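Local coordinates for protein SAM-dependent O-methyltransferase (PDB 2HNK) that binds S-adenosyl-L-homocysteine in a Rossmann-like fold and probably transfers methyl groups from S-adenosylmethionine to hydroxyl oxygens of its substrates, at residues E13-I16 against F17-V21; L28-R31 against K32-T36; Q43-P46 against E47-Q50; L118-A121 against L122-L125. All blocks are in the same frame, centred on the assembly; numbering follows the deposited sequence.

Overall arrangement
All four contacts are local turns of helix or helix starts. Interaction 1 closes helix 10-18 at the dimer interface, and interaction 2 runs along helix 25-35, whose outer side is exposed; neither touches S-adenosyl-L-homocysteine. Interactions 3 and 4 are both serine N-caps, starting helices 46-59 and 121-130, and both touch the ligand: 43-46 at its amino-acid end, 118-121 at its adenine. Their centres lie about 24 Å apart, on opposite sides of the chain's centre. Interaction 3 is the most buried and links the N-terminal elements, since F17 of interaction 1 and R31 of interaction 2 both pack on P46. A salt bridge and a side-chain amide mark interaction 1, a direct adenine bond interaction 4; both use water, which in interaction 4 reaches the ligand.

Interaction 1 (E13-I16 against F17-V21); sequences EEYI and FRNSV
E14 and R18, one helical turn apart near the end of helix 10-18, form a salt bridge, OE1 to NE at 2.8 Å. The carboxylate and guanidinium planes stand 75° apart, and E14 CG lies 3.3 Å above the guanidinium plane, over its centre. The bend of the glutamate at chi2 (62°) brings its chain over that face while the arginine stays extended from CG to NE. F17, the other large contributor, lays its CB against E13 O and E14 O and sends its ring away, onto P46 and E47 of helix 46-59. The helix ends just after them; N19 is the first residue to leave helical backbone angles. I16 O accepts from S20 OG (2.7 Å) and N19 N, which arrive from opposite faces of the carbonyl plane. N19 ND2 gives a nearly straight bond to Y15 O (2.8 Å) and also sits over the centre of the Y15 ring, whose plane is only 24° from that of the amide. One water bridges Y15 OH and N19 OD1, and Y15 OH is also bonded to N205 of the second subunit. The terminal carbonyls are thus met by side-chain donors as well as backbone NH groups, which fixes the N19 amide against the tyrosine at the subunit interface.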
loop_
_atom_site.group_PDB
_atom_site.type_symbol
_atom_site.label_atom_id
_atom_site.label_comp_id
_atom_site.label_asym_id
_atom_site.label_seq_id
_atom_site.Cartn_x
_atom_site.Cartn_y
_atom_site.Cartn_z
ATOM N N GLU C 13 -4.559 -4.545 17.940
ATOM C CA GLU C 13 -4.416 -3.174 17.439
ATOM C C GLU C 13 -3.353 -2.383 18.205
ATOM O O GLU C 13 -2.622 -1.578 17.624
ATOM C CB GLU C 13 -5.769 -2.439 17.420
ATOM C CG GLU C 13 -6.730 -3.002 16.357
ATOM C CD GLU C 13 -7.948 -2.129 16.093
ATOM O OE1 GLU C 13 -8.447 -1.469 17.035
ATOM O OE2 GLU C 13 -8.420 -2.117 14.937
ATOM N N GLU C 14 -3.263 -2.641 19.507
ATOM C CA GLU C 14 -2.208 -2.070 20.333
ATOM C C GLU C 14 -0.831 -2.632 19.949
ATOM O O GLU C 14 0.155 -1.894 19.910
ATOM C CB GLU C 14 -2.504 -2.293 21.817
ATOM C CG GLU C 14 -1.476 -1.668 22.769
ATOM C CD GLU C 14 -1.372 -0.135 22.676
ATOM O OE1 GLU C 14 -0.350 0.412 23.149
ATOM O OE2 GLU C 14 -2.301 0.532 22.150
ATOM N N TYR C 15 -0.779 -3.928 19.654
ATOM C CA TYR C 15 0.435 -4.545 19.132
ATOM C C TYR C 15 0.870 -3.876 17.812
ATOM O O TYR C 15 2.035 -3.503 17.660
ATOM C CB TYR C 15 0.258 -6.063 18.946
ATOM C CG TYR C 15 1.474 -6.713 18.332
ATOM C CD1 TYR C 15 2.461 -7.289 19.139
ATOM C CD2 TYR C 15 1.665 -6.719 16.946
ATOM C CE1 TYR C 15 3.582 -7.864 18.588
ATOM C CE2 TYR C 15 2.783 -7.289 16.385
ATOM C CZ TYR C 15 3.742 -7.864 17.210
ATOM O OH TYR C 15 4.862 -8.440 16.668
ATOM N N ILE C 16 -0.074 -3.729 16.879
ATOM C CA ILE C 16 0.180 -3.065 15.588
ATOM C C ILE C 16 0.772 -1.663 15.787
ATOM O O ILE C 16 1.832 -1.347 15.243
ATOM C CB ILE C 16 -1.092 -2.997 14.694
ATOM C CG1 ILE C 16 -1.525 -4.405 14.266
ATOM C CG2 ILE C 16 -0.836 -2.146 13.470
ATOM C CD1 ILE C 16 -2.936 -4.494 13.695
ATOM N N PHE C 17 0.082 -0.848 16.584
ATOM C CA PHE C 17 0.545 0.480 16.971
ATOM C C PHE C 17 1.985 0.445 17.496
ATOM O O PHE C 17 2.847 1.155 16.992
ATOM C CB PHE C 17 -0.405 1.075 18.023
ATOM C CG PHE C 17 -0.064 2.481 18.431
ATOM C CD1 PHE C 17 -0.398 3.560 17.620
ATOM C CD2 PHE C 17 0.580 2.731 19.635
ATOM C CE1 PHE C 17 -0.086 4.867 17.993
ATOM C CE2 PHE C 17 0.900 4.039 20.024
ATOM C CZ PHE C 17 0.571 5.106 19.195
ATOM N N ARG C 18 2.240 -0.399 18.490
ATOM C CA ARG C 18 3.543 -0.463 19.146
ATOM C C ARG C 18 4.666 -0.976 18.247
ATOM O O ARG C 18 5.835 -0.789 18.553
ATOM C CB ARG C 18 3.458 -1.310 20.411
ATOM C CG ARG C 18 2.772 -0.618 21.566
ATOM C CD ARG C 18 2.844 -1.474 22.821
ATOM N NE ARG C 18 1.917 -0.999 23.850
ATOM C CZ ARG C 18 1.243 -1.789 24.685
ATOM N NH1 ARG C 18 1.370 -3.114 24.616
ATOM N NH2 ARG C 18 0.419 -1.251 25.576
ATOM N N ASN C 19 4.298 -1.609 17.138
ATOM C CA ASN C 19 5.256 -2.193 16.210
ATOM C C ASN C 19 5.299 -1.564 14.826
ATOM O O ASN C 19 5.928 -2.115 13.927
ATOM C CB ASN C 19 4.997 -3.691 16.077
ATOM C CG ASN C 19 5.467 -4.456 17.275
ATOM O OD1 ASN C 19 6.623 -4.866 17.346
ATOM N ND2 ASN C 19 4.578 -4.642 18.241
ATOM N N SER C 20 4.643 -0.420 14.643
ATOM C CA SER C 20 4.647 0.233 13.331
ATOM C C SER C 20 4.598 1.750 13.402
ATOM O O SER C 20 5.046 2.431 12.480
ATOM C CB SER C 20 3.503 -0.284 12.456
ATOM O OG SER C 20 2.245 0.079 13.001
ATOM N N VAL C 21 4.058 2.272 14.487
ATOM C CA VAL C 21 3.801 3.689 14.578
ATOM C C VAL C 21 4.878 4.430 15.358
ATOM O O VAL C 21 5.075 4.201 16.533
ATOM C CB VAL C 21 2.389 3.986 15.103
ATOM C CG1 VAL C 21 2.302 5.397 15.608
ATOM C CG2 VAL C 21 1.369 3.754 14.019
HETATM O O HOH W 1 7.074 -7.567 17.906
#

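Interaction 2 (L28-R31 against K32-T36)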
loop_
_atom_site.group_PDB
_atom_site.type_symbol
_atom_site.label_atom_id
_atom_site.label_comp_id
_atom_site.label_asym_id
_atom_site.label_seq_id
_atom_site.Cartn_x
_atom_site.Cartn_y
_atom_site.Cartn_z
ATOM N N LEU C 28 0.687 13.669 17.550
ATOM C CA LEU C 28 -0.148 13.210 18.662
ATOM C C LEU C 28 -0.957 14.365 19.236
ATOM O O LEU C 28 -2.155 14.228 19.492
ATOM C CB LEU C 28 0.721 12.586 19.762
ATOM C CG LEU C 28 0.066 12.217 21.096
ATOM C CD1 LEU C 28 -1.041 11.198 20.909
ATOM C CD2 LEU C 28 1.114 11.706 22.089
ATOM N N LYS C 29 -0.279 15.497 19.424
ATOM C CA LYS C 29 -0.883 16.751 19.877
ATOM C C LYS C 29 -2.104 17.106 19.021
ATOM O O LYS C 29 -3.174 17.405 19.559
ATOM C CB LYS C 29 0.178 17.861 19.838
ATOM C CG LYS C 29 -0.180 19.199 20.456
ATOM C CD LYS C 29 1.032 20.134 20.337
ATOM C CE LYS C 29 0.798 21.488 20.965
ATOM N NZ LYS C 29 0.060 22.401 20.061
ATOM N N LEU C 30 -1.936 17.055 17.697
ATOM C CA LEU C 30 -3.025 17.325 16.754
ATOM C C LEU C 30 -4.225 16.384 16.931
ATOM O O LEU C 30 -5.370 16.829 16.889
ATOM C CB LEU C 30 -2.528 17.308 15.297
ATOM C CG LEU C 30 -3.567 17.355 14.157
ATOM C CD1 LEU C 30 -4.548 18.549 14.261
ATOM C CD2 LEU C 30 -2.906 17.336 12.796
ATOM N N ARG C 31 -3.957 15.097 17.126
ATOM C CA ARG C 31 -5.021 14.111 17.309
ATOM C C ARG C 31 -5.837 14.408 18.568
ATOM O O ARG C 31 -7.069 14.359 18.541
ATOM C CB ARG C 31 -4.458 12.684 17.335
ATOM C CG ARG C 31 -3.793 12.258 16.032
ATOM C CD ARG C 31 -3.745 10.740 15.861
ATOM N NE ARG C 31 -2.717 10.104 16.681
ATOM C CZ ARG C 31 -2.960 9.297 17.711
ATOM N NH1 ARG C 31 -4.207 9.009 18.054
ATOM N NH2 ARG C 31 -1.951 8.769 18.398
ATOM N N LYS C 32 -5.140 14.727 19.658
ATOM C CA LYS C 32 -5.785 15.133 20.910
ATOM C C LYS C 32 -6.635 16.392 20.715
ATOM O O LYS C 32 -7.785 16.437 21.161
ATOM C CB LYS C 32 -4.756 15.345 22.024
ATOM C CG LYS C 32 -4.101 14.070 22.516
ATOM C CD LYS C 32 -3.099 14.352 23.634
ATOM C CE LYS C 32 -2.476 13.054 24.144
ATOM N NZ LYS C 32 -1.251 13.278 24.978
ATOM N N GLU C 33 -6.076 17.396 20.036
ATOM C CA GLU C 33 -6.804 18.632 19.751
ATOM C C GLU C 33 -8.060 18.367 18.918
ATOM O O GLU C 33 -9.124 18.905 19.213
ATOM C CB GLU C 33 -5.907 19.665 19.061
ATOM C CG GLU C 33 -6.554 21.040 18.960
ATOM C CD GLU C 33 -5.642 22.114 18.399
ATOM O OE1 GLU C 33 -4.404 22.025 18.544
ATOM O OE2 GLU C 33 -6.178 23.075 17.820
ATOM N N THR C 34 -7.923 17.534 17.888
ATOM C CA THR C 34 -9.037 17.150 17.024
ATOM C C THR C 34 -10.101 16.355 17.788
ATOM O O THR C 34 -11.291 16.506 17.519
ATOM C CB THR C 34 -8.541 16.345 15.788
ATOM O OG1 THR C 34 -7.564 17.114 15.081
ATOM C CG2 THR C 34 -9.690 16.019 14.837
ATOM N N GLY C 35 -9.658 15.521 18.735
ATOM C CA GLY C 35 -10.545 14.729 19.601
ATOM C C GLY C 35 -11.531 15.560 20.411
ATOM O O GLY C 35 -12.595 15.077 20.802
ATOM N N THR C 36 -11.168 16.814 20.662
ATOM C CA THR C 36 -12.029 17.779 21.336
ATOM C C THR C 36 -13.207 18.197 20.445
ATOM O O THR C 36 -14.295 18.513 20.945
ATOM C CB THR C 36 -11.205 19.012 21.761
ATOM O OG1 THR C 36 -10.319 18.641 22.825
ATOM C CG2 THR C 36 -12.093 20.143 22.227
#
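L28 and K32 cross obliquely on one flank of helix 25-35. The lysine, extended beyond CG, brings CE to 4.0 Å from L28 CD1. This is a van der Waals touch by the end of the lysine chain, with NZ close to L28 CD2, on a flank where K32 itself is exposed. L30 and T34 meet on another side: L30 CD1 comes 3.4 Å from T34 OG1. That hydroxyl turns back onto the helix, chi1 of -56° swinging OG1 away from its own carbonyl and toward the preceding turn, and it bonds L30 O at 2.9 Å. The backbone N of T34 reaches the same oxygen at 2.8 Å from the opposite face of the carbonyl plane, so two donors of one residue grip L30 O. T34 OG1 is held a second time by the hydroxyl of T71. K29 and E33 carry opposite charges, but NZ and OE1 stay 4.7 Å apart; each has a partner elsewhere, K29 on E107 and E33 on K103 and Y104. R31 likewise turns to E23 through a salt bridge. The helix is joined to its neighbours through L30, which packs against V100 and Y104 of helix 95-107 and against Y73 and L76 of helix 73-81, while T34 lies against F70 in the loop between strand 63-67 and helix 73-81.

Interaction 3 (Q43-P46 against E47-Q50); sequences QISP and EEGQ. With SAH (S-adenosyl-L-homocysteine), chain O.
A serine N-cap begins helix 46-59, directly after the loop that lines the amino-acid end of the S-adenosyl-L-homocysteine pocket. S45 OG accepts from E48 N at 3.2 Å, and with chi1 at 47° the hydroxyl is placed between its own backbone N and carbonyl carbon, where it also meets E48 CB. The backbone takes over from there, G49 N bonding S45 O (2.9 Å) and Q50 N bonding P46 O. P46 and E47 run alongside each other in the first turn. The glutamate folds back at chi2 (83°), bringing OE2 within 3.4 Å of S45 CB and 3.5 Å of P46 CD. Before the cap, I44 and E48 cross at about a right angle, with E48 OE2 3.4 Å from I44 CB and also against CG2. I44 CD1 rests on the backbone of G49. In this Rossmann-like methyltransferase the same loop reaches the ligand: Q43 CB is 3.3 Å from its carboxylate O, and I44 CG2 is 3.9 Å from OXT. S74, which hydrogen-bonds the ligand, packs beside I44. On the far side, Q50 NE2 bonds V216 O of the second subunit.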
loop_
_atom_site.group_PDB
_atom_site.type_symbol
_atom_site.label_atom_id
_atom_site.label_comp_id
_atom_site.label_asym_id
_atom_site.label_seq_id
_atom_site.Cartn_x
_atom_site.Cartn_y
_atom_site.Cartn_z
ATOM N N GLN C 43 -11.051 12.399 11.372
ATOM C CA GLN C 43 -9.624 12.261 11.091
ATOM C C GLN C 43 -9.103 10.817 11.155
ATOM O O GLN C 43 -9.585 9.972 11.935
ATOM C CB GLN C 43 -8.773 13.196 11.957
ATOM C CG GLN C 43 -8.593 12.760 13.395
ATOM C CD GLN C 43 -7.201 13.046 13.915
ATOM O OE1 GLN C 43 -6.599 14.091 13.625
ATOM N NE2 GLN C 43 -6.678 12.111 14.689
ATOM N N ILE C 44 -8.091 10.575 10.326
ATOM C CA ILE C 44 -7.484 9.266 10.149
ATOM C C ILE C 44 -6.757 8.776 11.408
ATOM O O ILE C 44 -6.454 9.560 12.316
ATOM C CB ILE C 44 -6.551 9.266 8.902
ATOM C CG1 ILE C 44 -5.298 10.105 9.139
ATOM C CG2 ILE C 44 -7.301 9.796 7.664
ATOM C CD1 ILE C 44 -4.290 9.998 8.029
ATOM N N SER C 45 -6.521 7.467 11.471
ATOM C CA SER C 45 -5.654 6.870 12.484
ATOM C C SER C 45 -4.182 7.174 12.158
ATOM O O SER C 45 -3.853 7.471 11.002
ATOM C CB SER C 45 -5.875 5.357 12.519
ATOM O OG SER C 45 -5.860 4.812 11.207
ATOM N N PRO C 46 -3.299 7.130 13.173
ATOM C CA PRO C 46 -1.862 7.243 12.905
ATOM C C PRO C 46 -1.297 6.086 12.059
ATOM O O PRO C 46 -0.342 6.284 11.317
ATOM C CB PRO C 46 -1.235 7.272 14.304
ATOM C CG PRO C 46 -2.262 6.734 15.208
ATOM C CD PRO C 46 -3.586 7.031 14.614
ATOM N N GLU C 47 -1.895 4.904 12.185
ATOM C CA GLU C 47 -1.617 3.765 11.317
ATOM C C GLU C 47 -1.909 4.108 9.857
ATOM O O GLU C 47 -1.083 3.871 8.981
ATOM C CB GLU C 47 -2.448 2.544 11.732
ATOM C CG GLU C 47 -2.074 1.890 13.069
ATOM C CD GLU C 47 -2.691 2.573 14.285
ATOM O OE1 GLU C 47 -2.414 2.110 15.416
ATOM O OE2 GLU C 47 -3.442 3.565 14.121
ATOM N N GLU C 48 -3.094 4.652 9.593
ATOM C CA GLU C 48 -3.412 5.075 8.238
ATOM C C GLU C 48 -2.443 6.160 7.763
ATOM O O GLU C 48 -1.997 6.129 6.622
ATOM C CB GLU C 48 -4.857 5.540 8.097
ATOM C CG GLU C 48 -5.122 6.110 6.712
ATOM C CD GLU C 48 -6.566 6.428 6.428
ATOM O OE1 GLU C 48 -6.850 6.721 5.262
ATOM O OE2 GLU C 48 -7.411 6.379 7.343
ATOM N N GLY C 49 -2.120 7.096 8.653
ATOM C CA GLY C 49 -1.091 8.100 8.399
ATOM C C GLY C 49 0.206 7.507 7.872
ATOM O O GLY C 49 0.722 7.945 6.839
ATOM N N GLN C 50 0.701 6.484 8.568
ATOM C CA GLN C 50 1.932 5.782 8.196
ATOM C C GLN C 50 1.824 5.064 6.856
ATOM O O GLN C 50 2.803 4.986 6.093
ATOM C CB GLN C 50 2.352 4.794 9.291
ATOM C CG GLN C 50 3.347 5.350 10.274
ATOM C CD GLN C 50 4.637 5.766 9.609
ATOM O OE1 GLN C 50 4.897 6.958 9.451
ATOM N NE2 GLN C 50 5.446 4.790 9.193
HETATM N N SAH O . -7.933 14.414 5.550
HETATM C CA SAH O . -8.485 14.854 6.869
HETATM C CB SAH O . -9.950 14.435 6.990
HETATM C CG SAH O . -10.878 15.100 5.970
HETATM S SD SAH O . -12.511 15.355 6.697
HETATM C C SAH O . -7.664 14.374 8.078
HETATM O O SAH O . -7.930 14.759 9.221
HETATM O OXT SAH O . -6.719 13.599 7.948
HETATM C "C5'" SAH O . -13.214 16.142 5.223
HETATM C "C4'" SAH O . -12.875 17.618 5.043
HETATM O "O4'" SAH O . -13.268 18.012 3.744
HETATM C "C3'" SAH O . -13.608 18.522 6.020
HETATM O "O3'" SAH O . -12.663 19.340 6.668
HETATM C "C2'" SAH O . -14.530 19.389 5.186
HETATM O "O2'" SAH O . -14.495 20.729 5.632
HETATM C "C1'" SAH O . -13.940 19.256 3.786
HETATM N N9 SAH O . -14.940 19.370 2.700
HETATM C C8 SAH O . -16.282 19.058 2.725
HETATM N N7 SAH O . -16.815 19.333 1.508
HETATM C C5 SAH O . -15.835 19.812 0.704
HETATM C C6 SAH O . -15.813 20.246 -0.622
HETATM N N6 SAH O . -16.917 20.240 -1.360
HETATM N N1 SAH O . -14.629 20.698 -1.176
HETATM C C2 SAH O . -13.467 20.714 -0.427
HETATM N N3 SAH O . -13.491 20.282 0.886
HETATM C C4 SAH O . -14.654 19.843 1.444
#

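Interaction 4 (L118-A121 against L122-L125). With SAH (S-adenosyl-L-homocysteine), chain O.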
loop_
_atom_site.group_PDB
_atom_site.type_symbol
_atom_site.label_atom_id
_atom_site.label_comp_id
_atom_site.label_asym_id
_atom_site.label_seq_id
_atom_site.Cartn_x
_atom_site.Cartn_y
_atom_site.Cartn_z
ATOM N N LEU C 118 -8.704 27.382 -0.411
ATOM C CA LEU C 118 -10.018 27.328 0.209
ATOM C C LEU C 118 -11.088 27.555 -0.839
ATOM O O LEU C 118 -10.890 28.312 -1.791
ATOM C CB LEU C 118 -10.145 28.386 1.309
ATOM C CG LEU C 118 -9.223 28.260 2.527
ATOM C CD1 LEU C 118 -9.237 29.561 3.322
ATOM C CD2 LEU C 118 -9.586 27.054 3.429
ATOM N N GLY C 119 -12.226 26.901 -0.645
ATOM C CA GLY C 119 -13.333 26.968 -1.580
ATOM C C GLY C 119 -13.779 25.568 -1.931
ATOM O O GLY C 119 -13.257 24.595 -1.383
ATOM N N SER C 120 -14.741 25.481 -2.848
ATOM C CA SER C 120 -15.255 24.221 -3.379
ATOM C C SER C 120 -14.195 23.473 -4.190
ATOM O O SER C 120 -13.573 24.050 -5.087
ATOM C CB SER C 120 -16.495 24.505 -4.238
ATOM O OG SER C 120 -16.525 23.698 -5.411
ATOM N N ALA C 121 -13.997 22.190 -3.876
ATOM C CA ALA C 121 -12.952 21.394 -4.528
ATOM C C ALA C 121 -13.272 21.072 -5.988
ATOM O O ALA C 121 -12.366 21.034 -6.825
ATOM C CB ALA C 121 -12.654 20.134 -3.754
ATOM N N LEU C 122 -14.549 20.860 -6.303
ATOM C CA LEU C 122 -14.950 20.720 -7.710
ATOM C C LEU C 122 -14.438 21.898 -8.547
ATOM O O LEU C 122 -13.863 21.698 -9.615
ATOM C CB LEU C 122 -16.468 20.560 -7.852
ATOM C CG LEU C 122 -17.098 19.251 -7.342
ATOM C CD1 LEU C 122 -18.622 19.333 -7.394
ATOM C CD2 LEU C 122 -16.611 18.033 -8.113
ATOM N N GLU C 123 -14.624 23.113 -8.035
ATOM C CA GLU C 123 -14.125 24.331 -8.665
ATOM C C GLU C 123 -12.612 24.416 -8.702
ATOM O O GLU C 123 -12.033 24.749 -9.736
ATOM C CB GLU C 123 -14.613 25.545 -7.898
ATOM C CG GLU C 123 -15.939 26.086 -8.334
ATOM C CD GLU C 123 -16.155 27.461 -7.754
ATOM O OE1 GLU C 123 -17.095 27.622 -6.935
ATOM O OE2 GLU C 123 -15.350 28.368 -8.095
ATOM N N THR C 124 -11.978 24.143 -7.563
ATOM C CA THR C 124 -10.532 24.223 -7.453
ATOM C C THR C 124 -9.875 23.303 -8.477
ATOM O O THR C 124 -8.892 23.675 -9.131
ATOM C CB THR C 124 -10.068 23.895 -6.027
ATOM O OG1 THR C 124 -10.624 24.858 -5.117
ATOM C CG2 THR C 124 -8.543 23.923 -5.927
ATOM N N LEU C 125 -10.447 22.115 -8.641
ATOM C CA LEU C 125 -9.894 21.133 -9.554
ATOM C C LEU C 125 -10.145 21.519 -11.013
ATOM O O LEU C 125 -9.269 21.337 -11.850
ATOM C CB LEU C 125 -10.432 19.725 -9.244
ATOM C CG LEU C 125 -10.097 19.089 -7.883
ATOM C CD1 LEU C 125 -10.693 17.690 -7.824
ATOM C CD2 LEU C 125 -8.593 19.052 -7.601
HETATM N N SAH O . -7.933 14.414 5.550
HETATM C CA SAH O . -8.485 14.854 6.869
HETATM C CB SAH O . -9.950 14.435 6.990
HETATM C CG SAH O . -10.878 15.100 5.970
HETATM S SD SAH O . -12.511 15.355 6.697
HETATM C C SAH O . -7.664 14.374 8.078
HETATM O O SAH O . -7.930 14.759 9.221
HETATM O OXT SAH O . -6.719 13.599 7.948
HETATM C "C5'" SAH O . -13.214 16.142 5.223
HETATM C "C4'" SAH O . -12.875 17.618 5.043
HETATM O "O4'" SAH O . -13.268 18.012 3.744
HETATM C "C3'" SAH O . -13.608 18.522 6.020
HETATM O "O3'" SAH O . -12.663 19.340 6.668
HETATM C "C2'" SAH O . -14.530 19.389 5.186
HETATM O "O2'" SAH O . -14.495 20.729 5.632
HETATM C "C1'" SAH O . -13.940 19.256 3.786
HETATM N N9 SAH O . -14.940 19.370 2.700
HETATM C C8 SAH O . -16.282 19.058 2.725
HETATM N N7 SAH O . -16.815 19.333 1.508
HETATM C C5 SAH O . -15.835 19.812 0.704
HETATM C C6 SAH O . -15.813 20.246 -0.622
HETATM N N6 SAH O . -16.917 20.240 -1.360
HETATM N N1 SAH O . -14.629 20.698 -1.176
HETATM C C2 SAH O . -13.467 20.714 -0.427
HETATM N N3 SAH O . -13.491 20.282 0.886
HETATM C C4 SAH O . -14.654 19.843 1.444
HETATM O O HOH W 2 -10.480 24.090 -2.595
HETATM O O HOH W 3 -17.089 20.723 -4.270
#
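S120 OG takes the backbone N of E123 at 3.3 Å, nearly straight at 169°, and shares a water with L122 N and the adenine N6 of S-adenosyl-L-homocysteine. This capping bond starts helix 121-130. S120 O in turn receives T124 N at 2.9 Å, and A121 O receives L125 N at 2.9 Å. The CB of E123 packs against both oxygens of S120, 3.3 Å from its O and 3.6 Å from its OG. L125 CG comes to 3.2 Å from A121 O, its chi1 (-63°) setting CG beside its own backbone N, while the leucine packs on I65 and I67 of strand 63-67. T124 OG1 holds a second water that donates to G119 O, bridging the first turn back to the loop. G119 also pairs through its backbone with D92. A121 faces the ligand: its N donates to adenine N1 at 3.1 Å, and its methyl group lies against the same ring atom. A backbone NH at the start of a helix that follows a parallel strand thus reads the adenine edge, as is characteristic of the cofactor site in Rossmann-like methyltransferases.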